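Local coordinates for protein CMP-sialic acid transporter 1 (Zea mays, PDB 6I1R) that probably carries CMP-sialic acid from the cytoplasm into the Golgi lumen as an antiporter that exchanges the nucleotide sugar for CMP, at residues S299-M302 with Y303-V307; M268-L271 with L272-L276; S251-M254 with K255-N259. The protein carries 5 engineered substitutions. All coordinates share one frame; numbering follows the deposited sequence.

Contact 1. Residues S299-M302 with Y303-V307; sequences SLQM and YFMPV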
# COMPACT_ATOMS: atom_id res chain seq x y z
N SER B 299 -5.84 -2.07 -34.40
CA SER B 299 -7.08 -1.45 -33.93
C SER B 299 -7.03 0.07 -34.14
O SER B 299 -8.07 0.69 -34.39
CB SER B 299 -7.35 -1.78 -32.48
OG SER B 299 -8.57 -1.19 -32.06
N LEU B 300 -5.84 0.66 -34.04
CA LEU B 300 -5.68 2.10 -34.27
C LEU B 300 -5.96 2.40 -35.75
O LEU B 300 -6.80 3.25 -36.07
CB LEU B 300 -4.25 2.52 -33.89
CG LEU B 300 -4.02 4.02 -33.77
CD1 LEU B 300 -4.24 4.50 -32.34
CD2 LEU B 300 -2.62 4.39 -34.23
N GLN B 301 -5.28 1.69 -36.63
CA GLN B 301 -5.41 1.89 -38.07
C GLN B 301 -6.88 1.75 -38.47
O GLN B 301 -7.43 2.64 -39.11
CB GLN B 301 -4.51 0.90 -38.82
CG GLN B 301 -3.03 1.20 -38.68
CD GLN B 301 -2.16 0.23 -39.43
OE1 GLN B 301 -2.44 -0.97 -39.50
NE2 GLN B 301 -1.08 0.74 -40.01
N MET B 302 -7.52 0.66 -38.07
CA MET B 302 -8.93 0.40 -38.42
C MET B 302 -9.79 1.63 -38.11
O MET B 302 -10.56 2.08 -38.95
CB MET B 302 -9.48 -0.81 -37.65
CG MET B 302 -8.97 -2.13 -38.18
SD MET B 302 -9.24 -3.53 -37.08
CE MET B 302 -11.03 -3.58 -37.02
N TYR B 303 -9.66 2.16 -36.89
CA TYR B 303 -10.57 3.20 -36.43
C TYR B 303 -10.24 4.55 -37.08
O TYR B 303 -11.16 5.32 -37.39
CB TYR B 303 -10.53 3.34 -34.90
CG TYR B 303 -11.52 4.34 -34.37
CD1 TYR B 303 -11.20 5.68 -34.29
CD2 TYR B 303 -12.79 3.95 -33.98
CE1 TYR B 303 -12.11 6.61 -33.82
CE2 TYR B 303 -13.71 4.86 -33.51
CZ TYR B 303 -13.38 6.20 -33.43
OH TYR B 303 -14.28 7.11 -32.96
N PHE B 304 -8.96 4.86 -37.24
CA PHE B 304 -8.53 6.22 -37.61
C PHE B 304 -8.15 6.30 -39.10
O PHE B 304 -8.18 7.39 -39.67
CB PHE B 304 -7.35 6.66 -36.74
CG PHE B 304 -7.69 6.86 -35.29
CD1 PHE B 304 -8.35 8.00 -34.87
CD2 PHE B 304 -7.36 5.90 -34.34
CE1 PHE B 304 -8.67 8.18 -33.53
CE2 PHE B 304 -7.68 6.09 -33.00
CZ PHE B 304 -8.33 7.23 -32.60
N MET B 305 -7.78 5.18 -39.71
CA MET B 305 -7.37 5.18 -41.11
C MET B 305 -8.57 5.61 -41.97
O MET B 305 -9.68 5.10 -41.79
CB MET B 305 -6.89 3.78 -41.55
CG MET B 305 -5.92 3.79 -42.70
SD MET B 305 -5.30 2.13 -43.11
CE MET B 305 -3.76 2.11 -42.20
N PRO B 306 -8.37 6.58 -42.89
CA PRO B 306 -9.42 6.95 -43.84
C PRO B 306 -9.85 5.72 -44.65
O PRO B 306 -9.00 4.91 -45.01
CB PRO B 306 -8.80 8.03 -44.75
CG PRO B 306 -7.69 8.60 -43.91
CD PRO B 306 -7.18 7.42 -43.11
N VAL B 307 -11.14 5.60 -44.93
CA VAL B 307 -11.71 4.33 -45.39
C VAL B 307 -11.24 4.00 -46.82
O VAL B 307 -11.37 2.86 -47.24
CB VAL B 307 -13.25 4.32 -45.31
CG1 VAL B 307 -13.75 4.66 -43.91
CG2 VAL B 307 -13.90 5.23 -46.34

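Contact 2. Residues M268-L271 with L272-L276; sequences MAML and LTMVL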
# COMPACT_ATOMS: atom_id res chain seq x y z
N MET B 268 -2.97 3.16 -25.25
CA MET B 268 -1.61 3.18 -25.82
C MET B 268 -0.60 3.59 -24.74
O MET B 268 0.58 3.24 -24.84
CB MET B 268 -1.51 4.15 -26.99
CG MET B 268 -2.36 3.76 -28.19
SD MET B 268 -2.03 2.08 -28.78
CE MET B 268 -3.61 1.71 -29.55
N ALA B 269 -1.05 4.33 -23.73
CA ALA B 269 -0.19 4.68 -22.59
C ALA B 269 0.17 3.41 -21.81
O ALA B 269 1.33 3.21 -21.43
CB ALA B 269 -0.89 5.69 -21.71
N MET B 270 -0.83 2.57 -21.58
CA MET B 270 -0.68 1.33 -20.82
C MET B 270 0.31 0.40 -21.53
O MET B 270 1.05 -0.33 -20.87
CB MET B 270 -2.03 0.62 -20.68
CG MET B 270 -2.03 -0.49 -19.64
SD MET B 270 -3.04 -1.90 -20.16
CE MET B 270 -1.98 -2.62 -21.41
N LEU B 271 0.32 0.41 -22.86
CA LEU B 271 1.27 -0.40 -23.63
C LEU B 271 2.68 0.21 -23.50
O LEU B 271 3.65 -0.52 -23.29
CB LEU B 271 0.84 -0.47 -25.10
CG LEU B 271 -0.37 -1.35 -25.39
CD1 LEU B 271 -0.76 -1.24 -26.86
CD2 LEU B 271 -0.11 -2.80 -25.02
N LEU B 272 2.77 1.53 -23.62
CA LEU B 272 4.06 2.22 -23.54
C LEU B 272 4.70 1.97 -22.16
O LEU B 272 5.90 1.74 -22.08
CB LEU B 272 3.85 3.72 -23.79
CG LEU B 272 5.11 4.59 -23.78
CD1 LEU B 272 6.09 4.14 -24.86
CD2 LEU B 272 4.76 6.06 -23.95
N THR B 273 3.88 2.03 -21.11
CA THR B 273 4.35 1.80 -19.74
C THR B 273 5.05 0.43 -19.64
O THR B 273 6.13 0.33 -19.04
CB THR B 273 3.20 1.90 -18.73
OG1 THR B 273 2.79 3.26 -18.64
CG2 THR B 273 3.57 1.40 -17.35
N MET B 274 4.43 -0.59 -20.20
CA MET B 274 4.98 -1.95 -20.18
C MET B 274 6.28 -2.01 -20.98
O MET B 274 7.23 -2.68 -20.57
CB MET B 274 3.98 -2.96 -20.76
CG MET B 274 2.93 -3.41 -19.76
SD MET B 274 1.46 -4.11 -20.57
CE MET B 274 0.93 -5.29 -19.34
N VAL B 275 6.33 -1.31 -22.12
CA VAL B 275 7.53 -1.29 -22.96
C VAL B 275 8.66 -0.57 -22.21
O VAL B 275 9.81 -1.01 -22.25
CB VAL B 275 7.26 -0.64 -24.33
CG1 VAL B 275 8.54 -0.38 -25.11
CG2 VAL B 275 6.30 -1.47 -25.17
N LEU B 276 8.33 0.52 -21.52
CA LEU B 276 9.34 1.30 -20.79
C LEU B 276 9.78 0.52 -19.54
O LEU B 276 10.95 0.58 -19.16
CB LEU B 276 8.77 2.67 -20.43
CG LEU B 276 8.62 3.65 -21.60
CD1 LEU B 276 7.85 4.89 -21.17
CD2 LEU B 276 9.98 4.04 -22.16

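Contact 3. Residues S251-M254 with K255-N259; sequences SWLM and KYSDN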
# COMPACT_ATOMS: atom_id res chain seq x y z
N SER B 251 -10.04 17.08 -20.55
CA SER B 251 -11.10 18.07 -20.71
C SER B 251 -11.04 18.67 -22.12
O SER B 251 -12.06 18.77 -22.80
CB SER B 251 -11.03 19.14 -19.64
OG SER B 251 -12.32 19.69 -19.39
N TRP B 252 -9.84 19.04 -22.55
CA TRP B 252 -9.65 19.56 -23.91
C TRP B 252 -10.31 18.60 -24.91
O TRP B 252 -11.07 19.03 -25.79
CB TRP B 252 -8.16 19.76 -24.22
CG TRP B 252 -7.91 20.59 -25.45
CD1 TRP B 252 -7.63 21.92 -25.50
CD2 TRP B 252 -7.95 20.13 -26.81
NE1 TRP B 252 -7.49 22.32 -26.80
CE2 TRP B 252 -7.68 21.25 -27.63
CE3 TRP B 252 -8.18 18.89 -27.42
CZ2 TRP B 252 -7.63 21.16 -29.02
CZ3 TRP B 252 -8.14 18.80 -28.79
CH2 TRP B 252 -7.86 19.92 -29.58
N LEU B 253 -10.03 17.30 -24.76
CA LEU B 253 -10.54 16.27 -25.68
C LEU B 253 -12.05 16.09 -25.51
O LEU B 253 -12.75 15.77 -26.47
CB LEU B 253 -9.80 14.95 -25.43
CG LEU B 253 -8.34 14.90 -25.88
CD1 LEU B 253 -7.70 13.58 -25.45
CD2 LEU B 253 -8.22 15.08 -27.38
N MET B 254 -12.55 16.27 -24.29
CA MET B 254 -14.00 16.23 -24.05
C MET B 254 -14.68 17.35 -24.84
O MET B 254 -15.81 17.19 -25.29
CB MET B 254 -14.34 16.39 -22.56
CG MET B 254 -13.85 15.26 -21.67
SD MET B 254 -14.60 13.65 -22.06
CE MET B 254 -13.40 13.01 -23.23
N LYS B 255 -13.98 18.47 -25.03
CA LYS B 255 -14.54 19.62 -25.74
C LYS B 255 -14.29 19.47 -27.25
O LYS B 255 -15.25 19.36 -28.03
CB LYS B 255 -13.95 20.93 -25.22
CG LYS B 255 -14.94 22.09 -25.13
CD LYS B 255 -14.35 23.45 -25.45
CE LYS B 255 -15.18 24.61 -24.94
NZ LYS B 255 -16.64 24.37 -25.10
N TYR B 256 -13.03 19.44 -27.66
CA TYR B 256 -12.65 19.53 -29.07
C TYR B 256 -12.38 18.15 -29.68
O TYR B 256 -11.86 18.06 -30.79
CB TYR B 256 -11.43 20.44 -29.23
CG TYR B 256 -11.64 21.84 -28.70
CD1 TYR B 256 -11.40 22.14 -27.37
CD2 TYR B 256 -12.11 22.85 -29.52
CE1 TYR B 256 -11.59 23.41 -26.87
CE2 TYR B 256 -12.31 24.13 -29.04
CZ TYR B 256 -12.05 24.42 -27.71
OH TYR B 256 -12.25 25.67 -27.22
N SER B 257 -12.74 17.07 -28.98
CA SER B 257 -12.54 15.74 -29.54
C SER B 257 -13.65 14.80 -29.04
O SER B 257 -14.80 15.21 -28.99
CB SER B 257 -11.17 15.22 -29.22
OG SER B 257 -10.86 14.09 -30.01
N ASP B 258 -13.32 13.56 -28.69
CA ASP B 258 -14.31 12.62 -28.19
C ASP B 258 -13.65 11.60 -27.26
O ASP B 258 -12.42 11.48 -27.22
CB ASP B 258 -15.03 11.91 -29.34
CG ASP B 258 -14.10 11.30 -30.37
OD1 ASP B 258 -13.16 10.59 -29.97
OD2 ASP B 258 -14.33 11.54 -31.58
N ASN B 259 -14.49 10.85 -26.54
CA ASN B 259 -14.08 9.84 -25.56
C ASN B 259 -13.26 8.73 -26.22
O ASN B 259 -12.40 8.13 -25.56
CB ASN B 259 -15.28 9.20 -24.86
CG ASN B 259 -15.46 9.68 -23.44
OD1 ASN B 259 -14.70 9.30 -22.55
ND2 ASN B 259 -16.47 10.51 -23.21

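Contact 1. Residues S299-M302 with Y303-V307
The carbonyl oxygen of Leu300 receives the amide of Phe304, N to O 2.9 Å, with the N-H pointing within 30° of the acceptor (152°). Leu300 O also lies at the edge of the Phe304 ring, near its plane, 3.2 Å from Phe304 CD2. Beyond the backbone the two side chains cross obliquely: Leu300 reaches over with CD1, which comes 3.8 Å from Phe304 CE2, while its CG faces CD2. With CG beside its own carbonyl carbon (chi1 -166°), the Leu300 side chain reaches the ring one turn on. This is the last turn of helix 287-304, a predicted transmembrane helix at the periphery of the fold; helical geometry is lost at Met305, and Tyr303 N makes a weak bond to Ser299 O. Here Gln301 and Met305 run side by side in the same direction, with the methyl CE of Met305 3.7 Å from Gln301 CB and equally near CG, CD and NE2, alongside the whole extended chain, amide end included. Tyr303 puts CD1 over the centre of the Phe304 ring, 3.5 Å above its plane. Tyr264 of helix 259-279 meets both rings and binds Ser299 O through its hydroxyl, while Ser299 OG bonds to Ala131 O.

Contact 2. Residues M268-L271 with L272-L276
Met268 O accepts the amide of Leu272, N to O 3.0 Å, and CB of Leu272 rests near the same oxygen. The Met268 side chain packs on helices 3-24, 126-143 and 287-304. One residue on, Ala269 O is held by two donors of a single residue. The amide N of Thr273 lies 2.8 Å from Ala269 O, and the hydroxyl OG1 of Thr273 donates to Ala269 O at 3.1 Å from above the carbonyl plane. Thr273 can do this because OG1 sits beside its own backbone N (chi1 -70°), which turns the hydroxyl back toward the preceding turn. The side chains of Ala269 and Thr273 also both touch helix 3-24, on Thr14 and Ser15 respectively.

Met270 follows with a weak bond from Met274 N to its carbonyl oxygen, 3.5 Å long. Next to this weak bond the two methionine side chains lie side by side and point the same way: the bent chain of Met270 brings its methyl CE to 3.8 Å from the sulfur SD of Met274. Leu271 completes the segment, its O bound by Val275 N at 3.0 Å, with CG2 of Val275 close by. Within helix 259-279, which is predicted to cross the membrane, the threonine hydroxyl thus finds its acceptor in the backbone of its own helix, whereas the methyl-to-sulfur contact of the methionines is apolar packing.

Contact 3. Residues S251-M254 with K255-N259
The C-terminal end of helix 234-256 and the short connection into helix 259-279 are built here, a helix-to-helix connection in the transporter fold of the drug/metabolite transporter clan. Trp252 and Tyr256, one turn apart, form its aromatic part. Their rings make an offset stack, the Tyr256 ring lying 4.9 Å by centroid from the five-membered ring of Trp252 with the planes 30° apart. Tyr256 CB covers the neighbouring half of the indole, 3.7 Å from the centroid of the six-membered ring and only 14° off its normal, a CH-pi contact over the face. In the backbone that carries the two rings, Tyr256 N bonds to Trp252 O at 2.7 Å. Lys255 N bonds to Ser251 O at 3.0 Å and, weakly, to Trp252 O as well.

As the helix gives way to the connection, Leu253 touches Ser257 through its methyl CD2, 3.5 Å from Ser257 CB. Asp258 then takes the N-cap position of helix 259-279, its OD1 accepting from Val261 N. Other polar ends reach further: Lys255 NZ bonds to Gln194 OE1 and Asp189 O, and Asn259 ND2 to Gly177 O, which ties the connection to helices 160-186 and 191-216 and the loop between them. Across the connection, Met254 folds back through bends at chi2 (-63°) and chi3, crossing Asn259 so that its sulfur SD stands 3.8 Å from Asn259 ND2.

How the contacts relate
Contact 3 is buried, contact 2 partly so, and contact 1 lies at the surface. The three follow one another along the last three transmembrane helices: contact 3 closes helix 234-256 and opens helix 259-279, contact 2 sits further along that helix, and contact 1 ends helix 287-304. Contacts 1 and 2 touch directly, Leu300 CD1 packing 4.0 Å from Met268 CE, whereas contact 3 touches neither. Mid-helix, contact 2 keeps the i-to-i+4 backbone bonds of a helix, one of them weak, with a hydroxyl added. Both helix ends instead bring in aromatic rings, but contact 3 ties a lysine, an aspartate and an asparagine to its surroundings, whereas contact 1 has Ser299 as its polar tie.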